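Local coordinates for sensor protein (Vibrio cholerae, PDB 3BY9) that binds C4-dicarboxylates such as succinate through this sensor domain of the histidine kinase DctB, which probably passes the signal on by ATP-dependent autophosphorylation, at residues I56-N67 and T84-L92; S125-Y134 and V145-E156. All blocks are in the same frame, centred on the assembly; numbering follows the deposited sequence. Where two conformers were deposited one is given.

Contact 1 (I56-N67 and T84-L92)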
loop_
_atom_site.group_PDB
_atom_site.type_symbol
_atom_site.label_atom_id
_atom_site.label_comp_id
_atom_site.label_asym_id
_atom_site.label_seq_id
_atom_site.Cartn_x
_atom_site.Cartn_y
_atom_site.Cartn_z
ATOM N N ILE A 56 12.487 3.247 -26.451
ATOM C CA ILE A 56 11.551 2.654 -25.496
ATOM C C ILE A 56 11.954 1.200 -25.279
ATOM O O ILE A 56 11.823 0.680 -24.163
ATOM C CB ILE A 56 10.091 2.805 -26.039
ATOM C CG1 ILE A 56 9.718 4.302 -26.065
ATOM C CG2 ILE A 56 9.107 1.957 -25.201
ATOM C CD1 ILE A 56 9.793 5.046 -24.701
ATOM N N ASP A 57 12.445 0.541 -26.333
ATOM C CA ASP A 57 12.895 -0.845 -26.204
ATOM C C ASP A 57 14.029 -0.929 -25.171
ATOM O O ASP A 57 14.019 -1.779 -24.271
ATOM C CB ASP A 57 13.415 -1.366 -27.553
ATOM C CG ASP A 57 12.308 -1.689 -28.513
ATOM O OD1 ASP A 57 12.603 -1.861 -29.723
ATOM O OD2 ASP A 57 11.146 -1.781 -28.064
ATOM N N ILE A 58 15.003 -0.040 -25.306
ATOM C CA ILE A 58 16.134 -0.026 -24.371
ATOM C C ILE A 58 15.614 0.214 -22.938
ATOM O O ILE A 58 16.020 -0.484 -21.973
ATOM C CB ILE A 58 17.125 1.104 -24.725
ATOM C CG1 ILE A 58 17.981 0.660 -25.919
ATOM C CG2 ILE A 58 18.026 1.436 -23.513
ATOM C CD1 ILE A 58 18.660 1.826 -26.626
ATOM N N THR A 59 14.754 1.210 -22.794
ATOM C CA THR A 59 14.268 1.562 -21.446
ATOM C C THR A 59 13.405 0.480 -20.807
ATOM O O THR A 59 13.542 0.191 -19.620
ATOM C CB THR A 59 13.593 2.920 -21.484
ATOM O OG1 THR A 59 14.537 3.849 -22.065
ATOM C CG2 THR A 59 13.247 3.382 -20.047
ATOM N N ASN A 60 12.545 -0.141 -21.606
ATOM C CA ASN A 60 11.726 -1.241 -21.096
ATOM C C ASN A 60 12.592 -2.371 -20.553
ATOM O O ASN A 60 12.327 -2.915 -19.479
ATOM C CB ASN A 60 10.901 -1.861 -22.218
ATOM C CG ASN A 60 9.618 -1.112 -22.518
ATOM O OD1 ASN A 60 9.078 -0.356 -21.700
ATOM N ND2 ASN A 60 9.074 -1.397 -23.700
ATOM N N ARG A 61 13.609 -2.762 -21.330
ATOM C CA ARG A 61 14.484 -3.863 -20.919
ATOM C C ARG A 61 15.285 -3.502 -19.688
ATOM O O ARG A 61 15.524 -4.347 -18.831
ATOM C CB ARG A 61 15.386 -4.266 -22.093
ATOM C CG ARG A 61 14.477 -4.916 -23.209
ATOM C CD ARG A 61 15.255 -5.311 -24.480
ATOM N NE ARG A 61 14.388 -5.993 -25.450
ATOM C CZ ARG A 61 14.037 -7.276 -25.391
ATOM N NH1 ARG A 61 14.473 -8.061 -24.402
ATOM N NH2 ARG A 61 13.238 -7.777 -26.329
ATOM N N TYR A 62 15.653 -2.216 -19.574
ATOM C CA TYR A 62 16.407 -1.785 -18.379
ATOM C C TYR A 62 15.500 -1.847 -17.153
ATOM O O TYR A 62 15.904 -2.367 -16.105
ATOM C CB TYR A 62 16.933 -0.353 -18.585
ATOM C CG TYR A 62 17.588 0.210 -17.347
ATOM C CD1 TYR A 62 18.687 -0.414 -16.782
ATOM C CD2 TYR A 62 17.103 1.385 -16.764
ATOM C CE1 TYR A 62 19.323 0.103 -15.618
ATOM C CE2 TYR A 62 17.732 1.924 -15.620
ATOM C CZ TYR A 62 18.824 1.281 -15.049
ATOM O OH TYR A 62 19.362 1.741 -13.858
ATOM N N LEU A 63 14.273 -1.343 -17.266
ATOM C CA LEU A 63 13.376 -1.348 -16.093
ATOM C C LEU A 63 13.051 -2.807 -15.713
ATOM O O LEU A 63 12.865 -3.144 -14.539
ATOM C CB LEU A 63 12.077 -0.570 -16.390
ATOM C CG LEU A 63 12.300 0.956 -16.615
ATOM C CD1 LEU A 63 10.944 1.624 -16.963
ATOM C CD2 LEU A 63 12.926 1.596 -15.416
ATOM N N GLU A 64 12.996 -3.682 -16.714
ATOM C CA GLU A 64 12.720 -5.075 -16.420
ATOM C C GLU A 64 13.880 -5.666 -15.586
ATOM O O GLU A 64 13.639 -6.449 -14.667
ATOM C CB GLU A 64 12.526 -5.819 -17.756
ATOM C CG GLU A 64 12.150 -7.284 -17.593
ATOM C CD GLU A 64 11.969 -7.996 -18.943
ATOM O OE1 GLU A 64 12.278 -7.434 -20.033
ATOM O OE2 GLU A 64 11.490 -9.157 -18.888
ATOM N N GLN A 65 15.119 -5.286 -15.925
ATOM C CA GLN A 65 16.321 -5.744 -15.216
ATOM C C GLN A 65 16.319 -5.193 -13.804
ATOM O O GLN A 65 16.583 -5.902 -12.854
ATOM C CB GLN A 65 17.585 -5.282 -15.997
ATOM C CG GLN A 65 17.773 -6.115 -17.227
ATOM C CD GLN A 65 18.704 -5.494 -18.256
ATOM O OE1 GLN A 65 19.061 -6.146 -19.252
ATOM N NE2 GLN A 65 19.084 -4.246 -18.051
ATOM N N VAL A 66 16.035 -3.901 -13.669
ATOM C CA VAL A 66 15.995 -3.322 -12.332
ATOM C C VAL A 66 14.949 -4.022 -11.476
ATOM O O VAL A 66 15.201 -4.388 -10.326
ATOM C CB VAL A 66 15.611 -1.818 -12.396
ATOM C CG1 VAL A 66 15.313 -1.278 -10.976
ATOM C CG2 VAL A 66 16.770 -1.026 -13.061
ATOM N N ASN A 67 13.775 -4.204 -12.050
ATOM C CA ASN A 67 12.657 -4.792 -11.322
ATOM C C ASN A 67 13.015 -6.203 -10.796
ATOM O O ASN A 67 12.614 -6.615 -9.690
ATOM C CB ASN A 67 11.431 -4.830 -12.234
ATOM C CG ASN A 67 10.164 -5.266 -11.507
ATOM O OD1 ASN A 67 9.636 -6.402 -11.684
ATOM N ND2 ASN A 67 9.649 -4.375 -10.703
ATOM N N THR A 84 2.004 6.075 -19.099
ATOM C CA THR A 84 3.114 5.169 -18.878
ATOM C C THR A 84 3.797 4.958 -20.216
ATOM O O THR A 84 3.146 4.534 -21.180
ATOM C CB THR A 84 2.617 3.818 -18.321
ATOM O OG1 THR A 84 1.974 4.082 -17.088
ATOM C CG2 THR A 84 3.860 2.872 -18.020
ATOM N N ILE A 85 5.094 5.255 -20.292
ATOM C CA ILE A 85 5.801 5.110 -21.557
ATOM C C ILE A 85 6.790 3.942 -21.586
ATOM O O ILE A 85 7.176 3.530 -22.652
ATOM C CB ILE A 85 6.549 6.396 -21.987
ATOM C CG1 ILE A 85 7.676 6.731 -20.986
ATOM C CG2 ILE A 85 5.588 7.592 -22.100
ATOM C CD1 ILE A 85 8.602 7.826 -21.628
ATOM N N ALA A 86 7.226 3.443 -20.426
ATOM C CA ALA A 86 8.137 2.281 -20.441
ATOM C C ALA A 86 7.868 1.547 -19.134
ATOM O O ALA A 86 7.484 2.149 -18.143
ATOM C CB ALA A 86 9.624 2.732 -20.539
ATOM N N SER A 87 8.078 0.233 -19.120
ATOM C CA SER A 87 7.713 -0.472 -17.910
ATOM C C SER A 87 8.334 -1.866 -17.856
ATOM O O SER A 87 8.520 -2.508 -18.880
ATOM C CB SER A 87 6.183 -0.651 -17.905
ATOM O OG SER A 87 5.755 -1.375 -16.739
ATOM N N SER A 88 8.636 -2.336 -16.655
ATOM C CA SER A 88 9.177 -3.681 -16.503
ATOM C C SER A 88 8.190 -4.740 -16.973
ATOM O O SER A 88 8.613 -5.874 -17.298
ATOM C CB SER A 88 9.501 -3.914 -15.008
ATOM O OG SER A 88 8.301 -3.818 -14.239
ATOM N N ASN A 89 6.885 -4.414 -17.009
ATOM C CA ASN A 89 5.884 -5.420 -17.421
ATOM C C ASN A 89 5.422 -5.292 -18.868
ATOM O O ASN A 89 4.368 -5.812 -19.254
ATOM C CB ASN A 89 4.665 -5.379 -16.460
ATOM C CG ASN A 89 4.042 -3.978 -16.329
ATOM O OD1 ASN A 89 3.985 -3.245 -17.296
ATOM N ND2 ASN A 89 3.591 -3.620 -15.129
ATOM N N TRP A 90 6.270 -4.637 -19.679
ATOM C CA TRP A 90 5.954 -4.361 -21.068
ATOM C C TRP A 90 5.623 -5.628 -21.871
ATOM O O TRP A 90 4.862 -5.543 -22.841
ATOM C CB TRP A 90 7.121 -3.656 -21.752
ATOM C CG TRP A 90 8.324 -4.528 -21.902
ATOM C CD1 TRP A 90 9.285 -4.782 -20.984
ATOM C CD2 TRP A 90 8.654 -5.292 -23.073
ATOM N NE1 TRP A 90 10.230 -5.656 -21.513
ATOM C CE2 TRP A 90 9.843 -5.986 -22.793
ATOM C CE3 TRP A 90 8.041 -5.451 -24.321
ATOM C CZ2 TRP A 90 10.448 -6.838 -23.722
ATOM C CZ3 TRP A 90 8.651 -6.316 -25.264
ATOM C CH2 TRP A 90 9.833 -6.980 -24.944
ATOM N N ASN A 91 6.230 -6.737 -21.437
ATOM C CA ASN A 91 6.092 -8.070 -22.057
ATOM C C ASN A 91 5.197 -9.024 -21.288
ATOM O O ASN A 91 5.272 -10.253 -21.475
ATOM C CB ASN A 91 7.475 -8.732 -22.214
ATOM C CG ASN A 91 8.291 -8.773 -20.895
ATOM O OD1 ASN A 91 7.926 -8.188 -19.850
ATOM N ND2 ASN A 91 9.428 -9.443 -20.968
ATOM N N LEU A 92 4.350 -8.475 -20.429
ATOM C CA LEU A 92 3.437 -9.312 -19.619
ATOM C C LEU A 92 1.973 -8.977 -19.940
ATOM O O LEU A 92 1.695 -7.924 -20.534
ATOM C CB LEU A 92 3.692 -9.079 -18.137
ATOM C CG LEU A 92 5.146 -9.206 -17.653
ATOM C CD1 LEU A 92 5.190 -9.087 -16.143
ATOM C CD2 LEU A 92 5.732 -10.587 -18.050
HETATM O O HOH W 1 9.285 -9.635 -17.255
#
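Asn60 lies flat against the indole of Trp90, its amide plane within 3° of the ring plane. Asn60 CB sits over one face of the five-membered ring, 3.8 Å from its centroid, a CH-pi contact, while CB of Asn91 covers the opposite face. The same amide also reaches the backbone: Ser87 N donates to Asn60 OD1 at 2.8 Å. Placing CG of Trp90 between its own N and carbonyl carbon (chi1 68°) stands the indole up against the helix, with NE1 turned to Glu64. Glu64, extended with CG anti to N, spreads its carboxylate over two donors: Trp90 NE1 reaches OE1 at 3.1 Å and, in one of its two conformers, Asn91 ND2 reaches OE2 at 2.9 Å. Both approach from above the carboxylate plane, which is turned 80° from the indole. Nearer the sheet, Ala86 CB meets Thr59 CG2 at 3.7 Å, and Ser88 CB packs on Asn67 CB at 3.5 Å, the Ser88 hydroxyl accepting from Thr75 N. Helix 53-70 thus covers edge strand 84-87, with its classic beta bulge (Ile85 and Ala86 facing Leu77), and the turns after it, in the alpha/beta layering of a PAS-like sensor domain.

Contact 2 (S125-Y134 and V145-E156); sequences SGQRGYYYAY and VIVVKMDLSAIE. With SIN (succinic acid), chain E.
Lys149 and Tyr131 run side by side toward one carboxylate of the bound succinate and share its O1: Lys149 NZ donates at 2.8 Å and Tyr131 OH at 2.7 Å. The ammonium group also donates to Gln127 O at 3.0 Å, from above that carbonyl plane. Ser125 holds the other oxygen, O2, through its backbone N at 2.8 Å and through OG; this OG also accepts from Gln127 N in an ST turn that fixes the loop. Lys149 reaches the site fully extended (chi1 177°), its CG over one face of the Tyr131 ring, 4.0 Å from the centroid, while succinate O1 meets the ring at its edge. These two residues form a non-hydrogen-bonded antiparallel pair. Hydrogen-bonded pairs on either side, Tyr130 with Met150 and Tyr132 with Val148, set the register. Farther out, Arg128 grips Glu156 end-on, NH1 to OE2 at 2.9 Å and NH2 to OE1 at 3.0 Å, pinning the start of strand 128-138 to helix 153-157. Arg104, Tyr106, Ser123 and Thr124 complete the ligand's hydrogen bonds. With cationic, hydroxyl and backbone N-H donors converging on it, the carboxylate is probably bound as an anion, and the adjacent ammonium group probably stabilises that charge.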
loop_
_atom_site.group_PDB
_atom_site.type_symbol
_atom_site.label_atom_id
_atom_site.label_comp_id
_atom_site.label_asym_id
_atom_site.label_seq_id
_atom_site.Cartn_x
_atom_site.Cartn_y
_atom_site.Cartn_z
ATOM N N SER A 125 -3.436 -4.415 -12.968
ATOM C CA SER A 125 -3.054 -5.724 -12.444
ATOM C C SER A 125 -4.139 -6.410 -11.582
ATOM O O SER A 125 -4.232 -7.637 -11.543
ATOM C CB SER A 125 -1.812 -5.537 -11.573
ATOM O OG SER A 125 -2.156 -4.750 -10.431
ATOM N N GLY A 126 -4.927 -5.621 -10.865
ATOM C CA GLY A 126 -5.886 -6.211 -9.937
ATOM C C GLY A 126 -5.182 -6.716 -8.672
ATOM O O GLY A 126 -5.747 -7.472 -7.841
ATOM N N GLN A 127 -3.946 -6.272 -8.469
ATOM C CA GLN A 127 -3.151 -6.691 -7.331
ATOM C C GLN A 127 -2.841 -5.544 -6.394
ATOM O O GLN A 127 -2.481 -4.448 -6.855
ATOM C CB GLN A 127 -1.831 -7.296 -7.829
ATOM C CG GLN A 127 -2.019 -8.672 -8.517
ATOM C CD GLN A 127 -2.591 -9.738 -7.560
ATOM O OE1 GLN A 127 -2.026 -10.001 -6.489
ATOM N NE2 GLN A 127 -3.712 -10.350 -7.950
ATOM N N ARG A 128 -2.955 -5.767 -5.083
ATOM C CA ARG A 128 -2.601 -4.671 -4.171
ATOM C C ARG A 128 -1.084 -4.404 -4.240
ATOM O O ARG A 128 -0.287 -5.299 -4.528
ATOM C CB ARG A 128 -2.880 -5.074 -2.709
ATOM C CG ARG A 128 -4.362 -5.207 -2.328
ATOM C CD ARG A 128 -4.486 -5.778 -0.906
ATOM N NE ARG A 128 -4.041 -7.176 -0.893
ATOM C CZ ARG A 128 -3.526 -7.801 0.165
ATOM N NH1 ARG A 128 -3.390 -7.171 1.325
ATOM N NH2 ARG A 128 -3.081 -9.060 0.051
ATOM N N GLY A 129 -0.691 -3.178 -3.911
ATOM C CA GLY A 129 0.711 -2.865 -3.865
ATOM C C GLY A 129 1.001 -1.667 -2.988
ATOM O O GLY A 129 0.084 -0.930 -2.578
ATOM N N TYR A 130 2.277 -1.521 -2.645
ATOM C CA TYR A 130 2.719 -0.325 -1.955
ATOM C C TYR A 130 3.559 0.355 -3.070
ATOM O O TYR A 130 4.460 -0.262 -3.640
ATOM C CB TYR A 130 3.630 -0.656 -0.786
ATOM C CG TYR A 130 3.727 0.516 0.149
ATOM C CD1 TYR A 130 2.745 0.755 1.092
ATOM C CD2 TYR A 130 4.749 1.455 -0.007
ATOM C CE1 TYR A 130 2.739 1.918 1.871
ATOM C CE2 TYR A 130 4.768 2.614 0.763
ATOM C CZ TYR A 130 3.772 2.846 1.689
ATOM O OH TYR A 130 3.762 4.047 2.390
ATOM N N TYR A 131 3.318 1.646 -3.294
ATOM C CA TYR A 131 3.966 2.363 -4.378
ATOM C C TYR A 131 4.884 3.459 -3.902
ATOM O O TYR A 131 4.501 4.229 -3.006
ATOM C CB TYR A 131 2.892 3.034 -5.272
ATOM C CG TYR A 131 1.876 2.089 -5.906
ATOM C CD1 TYR A 131 1.906 1.807 -7.260
ATOM C CD2 TYR A 131 0.828 1.540 -5.149
ATOM C CE1 TYR A 131 0.930 0.996 -7.873
ATOM C CE2 TYR A 131 -0.149 0.738 -5.761
ATOM C CZ TYR A 131 -0.092 0.474 -7.094
ATOM O OH TYR A 131 -1.028 -0.342 -7.684
ATOM N N TYR A 132 6.099 3.508 -4.483
ATOM C CA TYR A 132 7.023 4.621 -4.197
ATOM C C TYR A 132 7.238 5.350 -5.530
ATOM O O TYR A 132 7.492 4.708 -6.560
ATOM C CB TYR A 132 8.375 4.100 -3.716
ATOM C CG TYR A 132 8.322 3.643 -2.268
ATOM C CD1 TYR A 132 8.287 4.582 -1.241
ATOM C CD2 TYR A 132 8.315 2.300 -1.964
ATOM C CE1 TYR A 132 8.256 4.173 0.102
ATOM C CE2 TYR A 132 8.290 1.866 -0.636
ATOM C CZ TYR A 132 8.267 2.792 0.364
ATOM O OH TYR A 132 8.297 2.343 1.660
ATOM N N ALA A 133 7.180 6.681 -5.517
ATOM C CA ALA A 133 7.343 7.427 -6.768
ATOM C C ALA A 133 8.312 8.583 -6.558
ATOM O O ALA A 133 8.514 9.064 -5.414
ATOM C CB ALA A 133 5.961 7.960 -7.224
ATOM N N TYR A 134 8.950 8.999 -7.642
ATOM C CA TYR A 134 9.943 10.075 -7.509
ATOM C C TYR A 134 9.993 10.817 -8.837
ATOM O O TYR A 134 9.872 10.223 -9.901
ATOM C CB TYR A 134 11.326 9.439 -7.232
ATOM C CG TYR A 134 12.298 10.397 -6.596
ATOM C CD1 TYR A 134 12.345 10.550 -5.201
ATOM C CD2 TYR A 134 13.162 11.162 -7.379
ATOM C CE1 TYR A 134 13.230 11.457 -4.622
ATOM C CE2 TYR A 134 14.051 12.063 -6.789
ATOM C CZ TYR A 134 14.073 12.205 -5.410
ATOM O OH TYR A 134 14.944 13.146 -4.812
ATOM N N VAL A 145 7.797 10.806 -13.991
ATOM C CA VAL A 145 7.824 10.194 -12.663
ATOM C C VAL A 145 8.194 8.726 -12.830
ATOM O O VAL A 145 7.695 8.068 -13.754
ATOM C CB VAL A 145 6.391 10.226 -12.024
ATOM C CG1 VAL A 145 6.325 9.363 -10.720
ATOM C CG2 VAL A 145 6.019 11.678 -11.641
ATOM N N ILE A 146 9.067 8.240 -11.946
ATOM C CA ILE A 146 9.418 6.798 -11.955
ATOM C C ILE A 146 8.759 6.194 -10.694
ATOM O O ILE A 146 8.748 6.812 -9.611
ATOM C CB ILE A 146 10.968 6.642 -11.975
ATOM C CG1 ILE A 146 11.346 5.150 -11.867
ATOM C CG2 ILE A 146 11.621 7.329 -10.790
ATOM C CD1 ILE A 146 10.910 4.301 -13.058
ATOM N N VAL A 147 8.178 4.995 -10.862
ATOM C CA VAL A 147 7.413 4.337 -9.791
ATOM C C VAL A 147 7.876 2.914 -9.593
ATOM O O VAL A 147 8.172 2.209 -10.561
ATOM C CB VAL A 147 5.918 4.243 -10.186
ATOM C CG1 VAL A 147 5.104 3.682 -8.992
ATOM C CG2 VAL A 147 5.362 5.659 -10.571
ATOM N N VAL A 148 7.975 2.510 -8.338
ATOM C CA VAL A 148 8.266 1.096 -8.046
ATOM C C VAL A 148 7.041 0.622 -7.222
ATOM O O VAL A 148 6.674 1.278 -6.256
ATOM C CB VAL A 148 9.523 0.997 -7.169
ATOM C CG1 VAL A 148 9.653 -0.437 -6.558
ATOM C CG2 VAL A 148 10.770 1.210 -8.058
ATOM N N LYS A 149 6.445 -0.508 -7.606
ATOM C CA LYS A 149 5.313 -1.086 -6.874
ATOM C C LYS A 149 5.789 -2.388 -6.256
ATOM O O LYS A 149 6.330 -3.245 -6.944
ATOM C CB LYS A 149 4.155 -1.367 -7.833
ATOM C CG LYS A 149 2.966 -2.049 -7.163
ATOM C CD LYS A 149 1.932 -2.462 -8.242
ATOM C CE LYS A 149 0.710 -3.148 -7.549
ATOM N NZ LYS A 149 -0.245 -3.610 -8.637
HETATM N N MSE A 150 5.556 -2.495 -4.951
HETATM C CA MSE A 150 5.969 -3.666 -4.157
HETATM C C MSE A 150 4.752 -4.501 -3.809
HETATM O O MSE A 150 3.736 -3.964 -3.377
HETATM C CB MSE A 150 6.650 -3.200 -2.825
HETATM C CG MSE A 150 7.276 -4.359 -2.074
HETATM SE SE MSE A 150 7.572 -3.773 -0.194
HETATM C CE MSE A 150 5.691 -3.814 0.376
ATOM N N ASP A 151 4.870 -5.821 -3.982
ATOM C CA ASP A 151 3.802 -6.767 -3.638
ATOM C C ASP A 151 3.812 -6.785 -2.112
ATOM O O ASP A 151 4.865 -6.590 -1.494
ATOM C CB ASP A 151 4.202 -8.142 -4.199
ATOM C CG ASP A 151 3.201 -9.227 -3.892
ATOM O OD1 ASP A 151 2.109 -9.226 -4.512
ATOM O OD2 ASP A 151 3.519 -10.087 -3.032
ATOM N N LEU A 152 2.659 -7.067 -1.522
ATOM C CA LEU A 152 2.525 -7.080 -0.050
ATOM C C LEU A 152 2.756 -8.417 0.628
ATOM O O LEU A 152 2.702 -8.501 1.859
ATOM C CB LEU A 152 1.140 -6.643 0.319
ATOM C CG LEU A 152 0.786 -5.301 -0.302
ATOM C CD1 LEU A 152 -0.608 -4.928 0.118
ATOM C CD2 LEU A 152 1.773 -4.237 0.152
ATOM N N SER A 153 2.984 -9.472 -0.134
ATOM C CA SER A 153 3.158 -10.798 0.488
ATOM C C SER A 153 4.237 -10.921 1.532
ATOM O O SER A 153 4.009 -11.536 2.572
ATOM C CB SER A 153 3.414 -11.869 -0.584
ATOM O OG SER A 153 2.313 -11.907 -1.472
ATOM N N ALA A 154 5.420 -10.363 1.287
ATOM C CA ALA A 154 6.466 -10.536 2.286
ATOM C C ALA A 154 6.067 -9.863 3.615
ATOM O O ALA A 154 6.456 -10.332 4.690
ATOM C CB ALA A 154 7.824 -9.993 1.760
ATOM N N ILE A 155 5.301 -8.770 3.550
ATOM C CA ILE A 155 4.858 -8.132 4.798
ATOM C C ILE A 155 3.827 -9.048 5.474
ATOM O O ILE A 155 3.999 -9.439 6.620
ATOM C CB ILE A 155 4.206 -6.744 4.557
ATOM C CG1 ILE A 155 5.289 -5.716 4.183
ATOM C CG2 ILE A 155 3.467 -6.251 5.831
ATOM C CD1 ILE A 155 4.716 -4.273 4.010
ATOM N N GLU A 156 2.746 -9.387 4.772
ATOM C CA GLU A 156 1.730 -10.230 5.394
ATOM C C GLU A 156 2.266 -11.562 5.872
ATOM O O GLU A 156 1.815 -12.084 6.892
ATOM C CB GLU A 156 0.545 -10.435 4.447
ATOM C CG GLU A 156 -0.271 -9.156 4.265
ATOM C CD GLU A 156 -1.522 -9.318 3.403
ATOM O OE1 GLU A 156 -1.502 -10.093 2.407
ATOM O OE2 GLU A 156 -2.537 -8.655 3.682
HETATM C C1 SIN E . -1.461 -1.376 -11.262
HETATM O O1 SIN E . -0.814 -1.357 -10.162
HETATM O O2 SIN E . -2.145 -2.378 -11.614
HETATM C C2 SIN E . -1.443 -0.166 -12.204
HETATM C C3 SIN E . -0.966 1.113 -11.491
HETATM C C4 SIN E . -2.001 1.703 -10.552
HETATM O O3 SIN E . -1.695 2.751 -9.906
HETATM O O4 SIN E . -3.117 1.124 -10.414
HETATM O O HOH W 2 0.312 -7.581 -3.168
#

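How the contacts relate
The two contacts follow one another along the chain, and their centres lie 16 Å apart, yet both belong to the same five-stranded antiparallel sheet. Strand 74-79 lies between them, pairing with edge strand 84-87 on one side and with strand 141-150 on the other. They touch directly where Leu63 CD2 packs on Ile146 CD1 at 4.1 Å, so the helix of contact 1 also rests on the hairpin of contact 2. The succinate is gripped by contact 2; contact 1 comes near through Asn67, whose side chain lies about 7 Å from that of Lys149, nearest atoms. The side chain of Leu63 is also about 11 Å from a bound calcium ion.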